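Local coordinates for phenylalanine--tRNA ligase beta subunit (Pyrococcus horikoshii, PDB 2CXI), which forms part of the synthetase that, as a tetramer of two alpha and two beta subunits, attaches L-phenylalanine to tRNA(Phe) at the expense of ATP, at residues Thr54-Leu59 and Ala327-Ile332. Sequence-based numbering, arbitrary orientation.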
ATOM      1  N   THR A  54      26.872 -35.964  12.756  1.00 31.24           N
ATOM      2  CA  THR A  54      25.715 -36.048  11.843  1.00 30.51           C
ATOM      3  C   THR A  54      24.453 -35.252  12.304  1.00 29.64           C
ATOM      4  O   THR A  54      23.471 -35.105  11.558  1.00 28.89           O
ATOM      5  CB  THR A  54      25.365 -37.522  11.655  1.00 31.30           C
ATOM      6  OG1 THR A  54      24.138 -37.626  10.919  1.00 34.98           O
ATOM      7  CG2 THR A  54      25.038 -38.191  13.029  1.00 28.97           C
ATOM      8  N   ASN A  55      24.510 -34.751  13.531  1.00 28.47           N
ATOM      9  CA  ASN A  55      23.409 -34.001  14.155  1.00 28.16           C
ATOM     10  C   ASN A  55      23.681 -32.496  14.259  1.00 25.96           C
ATOM     11  O   ASN A  55      22.881 -31.760  14.833  1.00 23.34           O
ATOM     12  CB  ASN A  55      23.146 -34.575  15.550  1.00 28.72           C
ATOM     13  CG  ASN A  55      22.644 -35.986  15.487  1.00 33.28           C
ATOM     14  OD1 ASN A  55      23.225 -36.901  16.086  1.00 39.98           O
ATOM     15  ND2 ASN A  55      21.583 -36.195  14.716  1.00 34.57           N
ATOM     16  N   ARG A  56      24.826 -32.061  13.715  1.00 24.25           N
ATOM     17  CA  ARG A  56      25.233 -30.661  13.793  1.00 22.78           C
ATOM     18  C   ARG A  56      25.515 -30.054  12.391  1.00 21.52           C
ATOM     19  O   ARG A  56      26.682 -29.903  11.997  1.00 21.67           O
ATOM     20  CB  ARG A  56      26.414 -30.495  14.780  1.00 23.35           C
ATOM     21  CG  ARG A  56      25.946 -30.289  16.251  1.00 22.12           C
ATOM     22  CD  ARG A  56      27.004 -29.885  17.222  1.00 23.31           C
ATOM     23  NE  ARG A  56      27.433 -28.523  16.976  1.00 23.84           N
ATOM     24  CZ  ARG A  56      28.190 -27.815  17.798  1.00 26.67           C
ATOM     25  NH1 ARG A  56      28.625 -28.355  18.948  1.00 28.52           N
ATOM     26  NH2 ARG A  56      28.528 -26.560  17.474  1.00 27.65           N
ATOM     27  N   PRO A  57      24.446 -29.704  11.659  1.00 20.07           N
ATOM     28  CA  PRO A  57      24.582 -29.011  10.364  1.00 19.94           C
ATOM     29  C   PRO A  57      25.419 -27.708  10.463  1.00 18.78           C
ATOM     30  O   PRO A  57      26.024 -27.308   9.486  1.00 19.06           O
ATOM     31  CB  PRO A  57      23.124 -28.692   9.941  1.00 19.58           C
ATOM     32  CG  PRO A  57      22.250 -29.563  10.805  1.00 21.81           C
ATOM     33  CD  PRO A  57      23.031 -29.992  12.006  1.00 20.10           C
ATOM     34  N   ASP A  58      25.463 -27.092  11.638  1.00 18.01           N
ATOM     35  CA  ASP A  58      26.227 -25.872  11.839  1.00 19.28           C
ATOM     36  C   ASP A  58      27.704 -26.115  11.540  1.00 20.84           C
ATOM     37  O   ASP A  58      28.405 -25.183  11.188  1.00 20.84           O
ATOM     38  CB  ASP A  58      26.020 -25.255  13.233  1.00 18.86           C
ATOM     39  CG  ASP A  58      26.684 -26.028  14.357  1.00 20.99           C
ATOM     40  OD1 ASP A  58      27.771 -25.628  14.832  1.00 26.45           O
ATOM     41  OD2 ASP A  58      26.196 -27.041  14.863  1.00 26.67           O
ATOM     42  N   LEU A  59      28.141 -27.392  11.633  1.00 20.77           N
ATOM     43  CA  LEU A  59      29.542 -27.737  11.498  1.00 22.77           C
ATOM     44  C   LEU A  59      29.897 -28.146  10.103  1.00 22.96           C
ATOM     45  O   LEU A  59      31.025 -28.610   9.894  1.00 26.43           O
ATOM     46  CB  LEU A  59      29.922 -28.877  12.477  1.00 23.06           C
ATOM     47  CG  LEU A  59      30.486 -28.545  13.863  1.00 24.78           C
ATOM     48  CD1 LEU A  59      30.295 -27.108  14.265  1.00 27.14           C
ATOM     49  CD2 LEU A  59      30.057 -29.484  15.015  1.00 25.77           C
ATOM     50  N   ALA A 327      21.055 -20.798  18.836  1.00 17.56           N
ATOM     51  CA  ALA A 327      19.815 -21.300  18.209  1.00 17.27           C
ATOM     52  C   ALA A 327      20.098 -22.122  16.950  1.00 18.18           C
ATOM     53  O   ALA A 327      19.175 -22.739  16.408  1.00 18.23           O
ATOM     54  CB  ALA A 327      18.887 -20.115  17.841  1.00 16.98           C
ATOM     55  N   PHE A 328      21.350 -22.111  16.472  1.00 16.92           N
ATOM     56  CA  PHE A 328      21.762 -22.977  15.323  1.00 17.49           C
ATOM     57  C   PHE A 328      22.012 -24.472  15.711  1.00 18.20           C
ATOM     58  O   PHE A 328      22.297 -25.306  14.841  1.00 16.52           O
ATOM     59  CB  PHE A 328      22.932 -22.357  14.509  1.00 16.71           C
ATOM     60  CG  PHE A 328      24.231 -22.163  15.288  1.00 17.00           C
ATOM     61  CD1 PHE A 328      24.734 -20.885  15.478  1.00 15.97           C
ATOM     62  CD2 PHE A 328      24.971 -23.253  15.777  1.00 17.29           C
ATOM     63  CE1 PHE A 328      25.918 -20.668  16.183  1.00 19.63           C
ATOM     64  CE2 PHE A 328      26.177 -23.061  16.460  1.00 18.56           C
ATOM     65  CZ  PHE A 328      26.656 -21.762  16.679  1.00 18.99           C
ATOM     66  N   ARG A 329      21.885 -24.786  17.016  1.00 17.62           N
ATOM     67  CA  ARG A 329      21.987 -26.166  17.517  1.00 19.39           C
ATOM     68  C   ARG A 329      20.621 -26.691  17.934  1.00 20.12           C
ATOM     69  O   ARG A 329      19.815 -25.960  18.524  1.00 19.92           O
ATOM     70  CB  ARG A 329      22.911 -26.253  18.742  1.00 19.35           C
ATOM     71  CG  ARG A 329      24.408 -25.990  18.501  1.00 18.17           C
ATOM     72  CD  ARG A 329      25.224 -26.281  19.722  1.00 19.45           C
ATOM     73  NE  ARG A 329      25.212 -27.696  20.145  1.00 19.11           N
ATOM     74  CZ  ARG A 329      26.026 -28.162  21.102  1.00 18.99           C
ATOM     75  NH1 ARG A 329      26.860 -27.314  21.726  1.00 17.53           N
ATOM     76  NH2 ARG A 329      26.005 -29.443  21.453  1.00 15.16           N
ATOM     77  N   ASP A 330      20.345 -27.943  17.609  1.00 21.94           N
ATOM     78  CA  ASP A 330      19.163 -28.590  18.138  1.00 23.76           C
ATOM     79  C   ASP A 330      19.468 -30.035  18.572  1.00 24.46           C
ATOM     80  O   ASP A 330      18.553 -30.847  18.724  1.00 24.96           O
ATOM     81  CB  ASP A 330      17.954 -28.487  17.164  1.00 24.94           C
ATOM     82  CG  ASP A 330      18.014 -29.503  16.013  1.00 29.42           C
ATOM     83  OD1 ASP A 330      19.094 -30.145  15.811  1.00 31.91           O
ATOM     84  OD2 ASP A 330      17.022 -29.715  15.254  1.00 31.46           O
ATOM     85  N   ASP A 331      20.748 -30.334  18.798  1.00 24.23           N
ATOM     86  CA  ASP A 331      21.179 -31.662  19.194  1.00 24.88           C
ATOM     87  C   ASP A 331      21.155 -31.911  20.702  1.00 25.62           C
ATOM     88  O   ASP A 331      21.284 -33.057  21.125  1.00 26.75           O
ATOM     89  CB  ASP A 331      22.614 -31.944  18.711  1.00 23.89           C
ATOM     90  CG  ASP A 331      23.619 -30.941  19.245  1.00 23.42           C
ATOM     91  OD1 ASP A 331      23.344 -29.707  19.164  1.00 22.21           O
ATOM     92  OD2 ASP A 331      24.713 -31.291  19.763  1.00 21.39           O
ATOM     93  N   ILE A 332      21.018 -30.867  21.510  1.00 25.66           N
ATOM     94  CA  ILE A 332      21.032 -31.017  22.964  1.00 25.33           C
ATOM     95  C   ILE A 332      19.658 -31.471  23.448  1.00 28.08           C
ATOM     96  O   ILE A 332      18.653 -30.817  23.150  1.00 27.49           O
ATOM     97  CB  ILE A 332      21.455 -29.710  23.636  1.00 24.96           C
ATOM     98  CG1 ILE A 332      22.920 -29.395  23.309  1.00 24.36           C
ATOM     99  CG2 ILE A 332      21.278 -29.803  25.153  1.00 23.77           C
ATOM    100  CD1 ILE A 332      23.296 -27.976  23.618  1.00 21.36           C
TER
HETATM  101  O   HOH W   1      22.181 -29.287  15.856  1.00 19.86           O
HETATM  102  O   HOH W   2      20.211 -32.369  14.995  1.00 31.15           O
HETATM  103  O   HOH W   3      23.541 -27.584  14.058  1.00 20.47           O
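R56 and R329 stack their guanidinium groups, centres 4.0 Å apart and planes 16° from parallel, R56 NH1 lying over the middle of the R329 group, 3.4 Å from R329 CZ. Each arginine grips side-on the aspartate two positions on: R56 NE and NH2 hold D58, R329 NE and NH2 hold D331, probably offsetting the like charges of the stack. Chi3 bends (71° in R56, 64° in R329) bring NE and NH2 alongside each aspartate; L59 CD2 covers the opposite R56 face near its rim, I332 CD1 that of R329 over its centre. Without the guanidinium, as with an alanine in place of R56, D58 would probably be left short of its charge partner and R329 freer to turn. The packed side continues where D58 CB meets F328 CD2 at 3.4 Å. Here the loop between strand 44-51 and helix 62-72 meets the B5 domain, whose D331 is predicted to bind magnesium with the alpha subunit; R329 also bridges to D341, another predicted ligand. Near exposed N55 the fit loosens: one water links N55 O to D330 N, a second N55 O to D330 OD1. A third lies between D58 (N and OD2) and F328 O, 2.7 Å from F328 O.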